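Local coordinates for 6'''-hydroxyparomomycin C oxidase (Microbacterium trichothecenolyticum, PDB 7DVE), which uses FAD and molecular oxygen to oxidise the C3 hydroxyl of the sugar in C-glycosides such as isoorientin and mangiferin, at residues A64-R76 against R92-Y104. Residues are numbered along the deposited sequence; the frame is centred on the assembly and turned at random.
Sequences AHAQRRSEGPHAR and RARPGTYLLESGY
Tyr98 lays one face of its ring over the backbone of Gly72, whose CA stands 3.7 Å from the ring centroid and 17° off the ring normal, a CH-pi contact displaced toward the rim. With CG set between the backbone N and the carbonyl carbon (chi1 62°), the ring is turned against the peptide joining Glu71 to Gly72, and Pro73 CD touches its far part at CE2, the two side chains crossing at about a right angle. A CB on Gly72 would run into the ring, and the backbone angles there also require glycine. Beyond the contact, Tyr98 OH bonds to Ser119 OG, so an alanine here would probably leave Gly72 CA and Pro73 CD without their aromatic cover and the Ser119 hydroxyl without this partner. Just past the helix, Glu71 reaches across with an extended chain, and its OE2 takes the Gly96 N-H through the anti lone pair (2.8 Å, 152° at the hydrogen), while its CG rests 3.2 Å from Thr97 O. Gln67 runs alongside Pro95, NE2 lying 3.7 Å from Pro95 CB and also donating to a water that bonds weakly to Pro95 O. The receiving loop is a type II turn from Arg94 to Thr97 with glycine at its third position; Thr97 OG1 and Thr97 N both bond to Arg94 O. Thr97 itself touches the FAD, and Gly96 O accepts from the FAD-binding Ser118. The carboxylate-held turn thus joins the end of helix 60-69 to the wall of the flavin pocket in this GMC oxidoreductase.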
ATOM      1  N   ALA A  64      15.608  14.318   2.702  1.00 57.11           N
ATOM      2  CA  ALA A  64      16.159  13.646   1.534  1.00 56.06           C
ATOM      3  C   ALA A  64      16.988  12.439   1.944  1.00 55.86           C
ATOM      4  O   ALA A  64      16.966  11.409   1.256  1.00 55.98           O
ATOM      5  CB  ALA A  64      16.993  14.629   0.711  1.00 53.64           C
ATOM      6  N   HIS A  65      17.674  12.521   3.090  1.00 54.62           N
ATOM      7  CA  HIS A  65      18.477  11.395   3.560  1.00 56.90           C
ATOM      8  C   HIS A  65      17.605  10.223   4.005  1.00 58.65           C
ATOM      9  O   HIS A  65      17.919   9.063   3.716  1.00 58.33           O
ATOM     10  CB  HIS A  65      19.384  11.848   4.694  1.00 60.29           C
ATOM     11  CG  HIS A  65      20.492  10.892   5.008  1.00 64.88           C
ATOM     12  ND1 HIS A  65      21.193  10.216   4.031  1.00 65.83           N
ATOM     13  CD2 HIS A  65      21.047  10.529   6.188  1.00 65.06           C
ATOM     14  CE1 HIS A  65      22.118   9.463   4.599  1.00 66.02           C
ATOM     15  NE2 HIS A  65      22.056   9.642   5.906  1.00 65.58           N
ATOM     16  N   ALA A  66      16.523  10.498   4.730  1.00 57.15           N
ATOM     17  CA  ALA A  66      15.575   9.446   5.077  1.00 56.15           C
ATOM     18  C   ALA A  66      15.075   8.727   3.825  1.00 56.03           C
ATOM     19  O   ALA A  66      15.007   7.477   3.772  1.00 54.51           O
ATOM     20  CB  ALA A  66      14.411  10.063   5.848  1.00 55.71           C
ATOM     21  N   GLN A  67      14.724   9.506   2.801  1.00 53.58           N
ATOM     22  CA  GLN A  67      14.298   8.900   1.546  1.00 54.39           C
ATOM     23  C   GLN A  67      15.395   7.997   0.971  1.00 55.75           C
ATOM     24  O   GLN A  67      15.148   6.825   0.664  1.00 52.98           O
ATOM     25  CB  GLN A  67      13.906   9.995   0.560  1.00 52.62           C
ATOM     26  CG  GLN A  67      12.735  10.794   1.059  1.00 52.43           C
ATOM     27  CD  GLN A  67      12.372  11.946   0.156  1.00 50.99           C
ATOM     28  OE1 GLN A  67      13.210  12.772  -0.180  1.00 53.53           O
ATOM     29  NE2 GLN A  67      11.113  12.011  -0.235  1.00 50.57           N
ATOM     30  N   ARG A  68      16.620   8.525   0.836  1.00 54.36           N
ATOM     31  CA  ARG A  68      17.685   7.757   0.190  1.00 56.91           C
ATOM     32  C   ARG A  68      17.990   6.478   0.966  1.00 59.58           C
ATOM     33  O   ARG A  68      18.219   5.421   0.368  1.00 58.28           O
ATOM     34  CB  ARG A  68      18.944   8.615   0.032  1.00 54.93           C
ATOM     35  N   ARG A  69      17.953   6.550   2.302  1.00 56.59           N
ATOM     36  CA  ARG A  69      18.131   5.378   3.146  1.00 57.72           C
ATOM     37  C   ARG A  69      17.016   4.352   2.990  1.00 57.06           C
ATOM     38  O   ARG A  69      17.212   3.199   3.389  1.00 56.46           O
ATOM     39  CB  ARG A  69      18.217   5.790   4.610  1.00 56.17           C
ATOM     40  CG  ARG A  69      19.484   6.517   4.972  1.00 58.49           C
ATOM     41  CD  ARG A  69      19.353   7.041   6.372  1.00 59.65           C
ATOM     42  NE  ARG A  69      19.720   6.015   7.338  1.00 63.97           N
ATOM     43  CZ  ARG A  69      19.309   5.987   8.600  1.00 63.29           C
ATOM     44  NH1 ARG A  69      18.476   6.903   9.079  1.00 60.29           N
ATOM     45  NH2 ARG A  69      19.747   5.015   9.400  1.00 63.96           N
ATOM     46  N   SER A  70      15.851   4.739   2.455  1.00 56.70           N
ATOM     47  CA  SER A  70      14.803   3.744   2.197  1.00 54.30           C
ATOM     48  C   SER A  70      14.950   2.990   0.866  1.00 55.51           C
ATOM     49  O   SER A  70      14.085   2.161   0.543  1.00 52.42           O
ATOM     50  CB  SER A  70      13.426   4.417   2.218  1.00 51.50           C
ATOM     51  OG  SER A  70      13.250   5.211   3.371  1.00 52.38           O
ATOM     52  N   GLU A  71      15.991   3.251   0.076  1.00 54.75           N
ATOM     53  CA  GLU A  71      15.989   2.853  -1.330  1.00 57.32           C
ATOM     54  C   GLU A  71      16.768   1.564  -1.614  1.00 59.73           C
ATOM     55  O   GLU A  71      17.286   1.387  -2.718  1.00 64.67           O
ATOM     56  CB  GLU A  71      16.501   4.005  -2.189  1.00 53.58           C
ATOM     57  CG  GLU A  71      15.430   5.070  -2.296  1.00 54.46           C
ATOM     58  CD  GLU A  71      15.880   6.353  -2.938  1.00 52.87           C
ATOM     59  OE1 GLU A  71      17.034   6.441  -3.403  1.00 54.62           O
ATOM     60  OE2 GLU A  71      15.060   7.280  -2.983  1.00 51.87           O
ATOM     61  N   GLY A  72      16.856   0.657  -0.650  1.00 60.98           N
ATOM     62  CA  GLY A  72      17.200  -0.711  -0.947  1.00 63.58           C
ATOM     63  C   GLY A  72      18.650  -1.079  -0.716  1.00 72.79           C
ATOM     64  O   GLY A  72      19.425  -0.340  -0.095  1.00 75.94           O
ATOM     65  N   PRO A  73      19.049  -2.238  -1.248  1.00 76.49           N
ATOM     66  CA  PRO A  73      20.344  -2.818  -0.853  1.00 79.31           C
ATOM     67  C   PRO A  73      21.524  -1.938  -1.211  1.00 86.61           C
ATOM     68  O   PRO A  73      22.501  -1.884  -0.456  1.00 88.11           O
ATOM     69  CB  PRO A  73      20.378  -4.161  -1.596  1.00 73.69           C
ATOM     70  CG  PRO A  73      19.402  -4.033  -2.696  1.00 74.78           C
ATOM     71  CD  PRO A  73      18.374  -3.012  -2.305  1.00 72.21           C
ATOM     72  N   HIS A  74      21.445  -1.219  -2.326  1.00 83.70           N
ATOM     73  CA  HIS A  74      22.490  -0.289  -2.740  1.00 91.82           C
ATOM     74  C   HIS A  74      22.039   1.122  -2.360  1.00101.82           C
ATOM     75  O   HIS A  74      21.486   1.875  -3.167  1.00101.44           O
ATOM     76  CB  HIS A  74      22.750  -0.432  -4.234  1.00 93.10           C
ATOM     77  CG  HIS A  74      22.526  -1.825  -4.746  1.00 90.58           C
ATOM     78  ND1 HIS A  74      23.296  -2.900  -4.346  1.00 89.16           N
ATOM     79  CD2 HIS A  74      21.600  -2.322  -5.600  1.00 88.36           C
ATOM     80  CE1 HIS A  74      22.861  -3.996  -4.946  1.00 87.72           C
ATOM     81  NE2 HIS A  74      21.832  -3.673  -5.709  1.00 88.99           N
ATOM     82  N   ALA A  75      22.278   1.476  -1.085  1.00128.32           N
ATOM     83  CA  ALA A  75      21.870   2.779  -0.568  1.00125.77           C
ATOM     84  C   ALA A  75      22.695   3.207   0.644  1.00128.69           C
ATOM     85  O   ALA A  75      22.217   3.998   1.465  1.00127.26           O
ATOM     86  CB  ALA A  75      20.386   2.781  -0.190  1.00121.16           C
ATOM     87  N   ARG A  76      23.916   2.703   0.777  1.00112.77           N
ATOM     88  CA  ARG A  76      24.760   3.041   1.911  1.00105.86           C
ATOM     89  C   ARG A  76      25.977   3.837   1.453  1.00105.04           C
ATOM     90  O   ARG A  76      26.044   4.287   0.305  1.00105.96           O
ATOM     91  CB  ARG A  76      25.199   1.778   2.651  1.00102.54           C
ATOM     92  N   ARG A  92      12.883   5.557 -13.877  1.00 61.20           N
ATOM     93  CA  ARG A  92      13.257   6.187 -12.609  1.00 59.19           C
ATOM     94  C   ARG A  92      12.281   5.860 -11.477  1.00 56.05           C
ATOM     95  O   ARG A  92      11.066   5.827 -11.679  1.00 54.41           O
ATOM     96  CB  ARG A  92      13.325   7.710 -12.766  1.00 63.76           C
ATOM     97  CG  ARG A  92      14.704   8.269 -13.058  1.00 70.58           C
ATOM     98  CD  ARG A  92      14.833   9.700 -12.567  1.00 75.72           C
ATOM     99  NE  ARG A  92      16.185  10.005 -12.103  1.00 82.23           N
ATOM    100  CZ  ARG A  92      16.673   9.648 -10.920  1.00 83.57           C
ATOM    101  NH1 ARG A  92      15.946   8.961 -10.048  1.00 76.94           N
ATOM    102  NH2 ARG A  92      17.920   9.988 -10.604  1.00 86.47           N
ATOM    103  N   ALA A  93      12.816   5.673 -10.275  1.00 54.63           N
ATOM    104  CA  ALA A  93      12.018   5.454  -9.078  1.00 52.28           C
ATOM    105  C   ALA A  93      11.777   6.766  -8.335  1.00 52.91           C
ATOM    106  O   ALA A  93      12.672   7.616  -8.248  1.00 54.59           O
ATOM    107  CB  ALA A  93      12.721   4.465  -8.143  1.00 49.56           C
ATOM    108  N   ARG A  94      10.564   6.921  -7.799  1.00 48.88           N
ATOM    109  CA  ARG A  94      10.256   8.029  -6.907  1.00 48.90           C
ATOM    110  C   ARG A  94      11.147   7.968  -5.671  1.00 50.73           C
ATOM    111  O   ARG A  94      11.513   6.876  -5.224  1.00 50.16           O
ATOM    112  CB  ARG A  94       8.805   7.961  -6.451  1.00 52.32           C
ATOM    113  CG  ARG A  94       7.837   8.652  -7.352  1.00 54.47           C
ATOM    114  CD  ARG A  94       6.515   7.968  -7.176  1.00 57.51           C
ATOM    115  NE  ARG A  94       6.363   6.819  -8.062  1.00 55.72           N
ATOM    116  CZ  ARG A  94       5.189   6.297  -8.386  1.00 53.36           C
ATOM    117  NH1 ARG A  94       4.056   6.803  -7.909  1.00 52.23           N
ATOM    118  NH2 ARG A  94       5.153   5.233  -9.189  1.00 48.59           N
ATOM    119  N   PRO A  95      11.492   9.122  -5.087  1.00 52.51           N
ATOM    120  CA  PRO A  95      12.301   9.115  -3.856  1.00 50.22           C
ATOM    121  C   PRO A  95      11.659   8.268  -2.773  1.00 47.87           C
ATOM    122  O   PRO A  95      10.442   8.217  -2.650  1.00 51.17           O
ATOM    123  CB  PRO A  95      12.374  10.597  -3.457  1.00 50.93           C
ATOM    124  CG  PRO A  95      11.682  11.389  -4.578  1.00 49.07           C
ATOM    125  CD  PRO A  95      11.433  10.458  -5.716  1.00 51.15           C
ATOM    126  N   GLY A  96      12.491   7.560  -2.016  1.00 49.36           N
ATOM    127  CA  GLY A  96      12.021   6.631  -1.020  1.00 49.63           C
ATOM    128  C   GLY A  96      11.704   5.240  -1.532  1.00 51.38           C
ATOM    129  O   GLY A  96      11.304   4.381  -0.740  1.00 48.88           O
ATOM    130  N   THR A  97      11.839   4.990  -2.827  1.00 50.46           N
ATOM    131  CA  THR A  97      11.569   3.677  -3.394  1.00 51.24           C
ATOM    132  C   THR A  97      12.702   3.292  -4.343  1.00 50.47           C
ATOM    133  O   THR A  97      13.526   4.122  -4.726  1.00 50.79           O
ATOM    134  CB  THR A  97      10.238   3.631  -4.149  1.00 48.08           C
ATOM    135  OG1 THR A  97      10.378   4.337  -5.387  1.00 50.17           O
ATOM    136  CG2 THR A  97       9.133   4.243  -3.341  1.00 47.87           C
ATOM    137  N   TYR A  98      12.733   2.019  -4.727  1.00 49.56           N
ATOM    138  CA  TYR A  98      13.690   1.542  -5.719  1.00 50.50           C
ATOM    139  C   TYR A  98      13.011   0.546  -6.648  1.00 50.58           C
ATOM    140  O   TYR A  98      11.976  -0.049  -6.322  1.00 50.01           O
ATOM    141  CB  TYR A  98      14.940   0.915  -5.077  1.00 51.06           C
ATOM    142  CG  TYR A  98      14.684  -0.308  -4.219  1.00 55.26           C
ATOM    143  CD1 TYR A  98      14.088  -0.183  -2.957  1.00 52.01           C
ATOM    144  CD2 TYR A  98      15.073  -1.585  -4.646  1.00 52.96           C
ATOM    145  CE1 TYR A  98      13.873  -1.272  -2.165  1.00 52.77           C
ATOM    146  CE2 TYR A  98      14.854  -2.688  -3.849  1.00 52.86           C
ATOM    147  CZ  TYR A  98      14.251  -2.523  -2.613  1.00 53.53           C
ATOM    148  OH  TYR A  98      14.029  -3.610  -1.809  1.00 55.02           O
ATOM    149  N   LEU A  99      13.604   0.389  -7.823  1.00 49.19           N
ATOM    150  CA  LEU A  99      13.064  -0.464  -8.870  1.00 50.02           C
ATOM    151  C   LEU A  99      13.840  -1.765  -8.923  1.00 51.54           C
ATOM    152  O   LEU A  99      14.924  -1.892  -8.357  1.00 54.65           O
ATOM    153  CB  LEU A  99      13.126   0.233 -10.237  1.00 50.17           C
ATOM    154  CG  LEU A  99      12.481   1.618 -10.347  1.00 49.52           C
ATOM    155  CD1 LEU A  99      12.572   2.119 -11.753  1.00 52.65           C
ATOM    156  CD2 LEU A  99      11.038   1.556  -9.923  1.00 48.04           C
ATOM    157  N   LEU A 100      13.275  -2.740  -9.622  1.00 51.48           N
ATOM    158  CA  LEU A 100      14.071  -3.895 -10.011  1.00 53.38           C
ATOM    159  C   LEU A 100      15.188  -3.450 -10.946  1.00 54.89           C
ATOM    160  O   LEU A 100      14.997  -2.574 -11.799  1.00 55.31           O
ATOM    161  CB  LEU A 100      13.201  -4.942 -10.701  1.00 53.18           C
ATOM    162  CG  LEU A 100      12.252  -5.754  -9.813  1.00 51.03           C
ATOM    163  CD1 LEU A 100      11.457  -6.747 -10.657  1.00 51.27           C
ATOM    164  CD2 LEU A 100      13.058  -6.479  -8.755  1.00 50.46           C
ATOM    165  N   GLU A 101      16.369  -4.047 -10.778  1.00 56.38           N
ATOM    166  CA  GLU A 101      17.453  -3.774 -11.705  1.00 58.36           C
ATOM    167  C   GLU A 101      17.311  -4.559 -13.003  1.00 56.82           C
ATOM    168  O   GLU A 101      17.779  -4.100 -14.058  1.00 56.79           O
ATOM    169  CB  GLU A 101      18.791  -4.075 -11.038  1.00 64.93           C
ATOM    170  CG  GLU A 101      19.537  -2.811 -10.665  1.00 75.46           C
ATOM    171  CD  GLU A 101      20.544  -3.017  -9.554  1.00 80.60           C
ATOM    172  OE1 GLU A 101      20.129  -3.374  -8.421  1.00 79.46           O
ATOM    173  OE2 GLU A 101      21.749  -2.823  -9.824  1.00 79.22           O
ATOM    174  N   SER A 102      16.703  -5.740 -12.939  1.00 55.32           N
ATOM    175  CA  SER A 102      16.399  -6.547 -14.118  1.00 56.62           C
ATOM    176  C   SER A 102      15.248  -7.481 -13.758  1.00 55.98           C
ATOM    177  O   SER A 102      14.771  -7.497 -12.620  1.00 58.83           O
ATOM    178  CB  SER A 102      17.628  -7.326 -14.588  1.00 55.14           C
ATOM    179  OG  SER A 102      18.337  -7.848 -13.477  1.00 56.05           O
ATOM    180  N   GLY A 103      14.803  -8.272 -14.731  1.00 56.00           N
ATOM    181  CA  GLY A 103      13.698  -9.174 -14.467  1.00 55.63           C
ATOM    182  C   GLY A 103      12.339  -8.528 -14.413  1.00 55.88           C
ATOM    183  O   GLY A 103      11.369  -9.189 -14.050  1.00 57.19           O
ATOM    184  N   TYR A 104      12.227  -7.250 -14.749  1.00 55.92           N
ATOM    185  CA  TYR A 104      10.932  -6.596 -14.696  1.00 54.94           C
ATOM    186  C   TYR A 104      10.092  -6.842 -15.948  1.00 54.12           C
ATOM    187  O   TYR A 104       8.905  -6.504 -15.954  1.00 53.29           O
ATOM    188  CB  TYR A 104      11.131  -5.092 -14.447  1.00 54.75           C
ATOM    189  CG  TYR A 104      12.066  -4.411 -15.425  1.00 54.38           C
ATOM    190  CD1 TYR A 104      11.608  -4.017 -16.667  1.00 54.09           C
ATOM    191  CD2 TYR A 104      13.401  -4.163 -15.110  1.00 56.18           C
ATOM    192  CE1 TYR A 104      12.426  -3.389 -17.568  1.00 56.58           C
ATOM    193  CE2 TYR A 104      14.249  -3.542 -16.022  1.00 55.22           C
ATOM    194  CZ  TYR A 104      13.741  -3.158 -17.259  1.00 57.63           C
ATOM    195  OH  TYR A 104      14.518  -2.537 -18.209  1.00 57.82           O
TER
HETATM  196  O   HOH W   1       9.320   9.639   0.322  1.00 52.12           O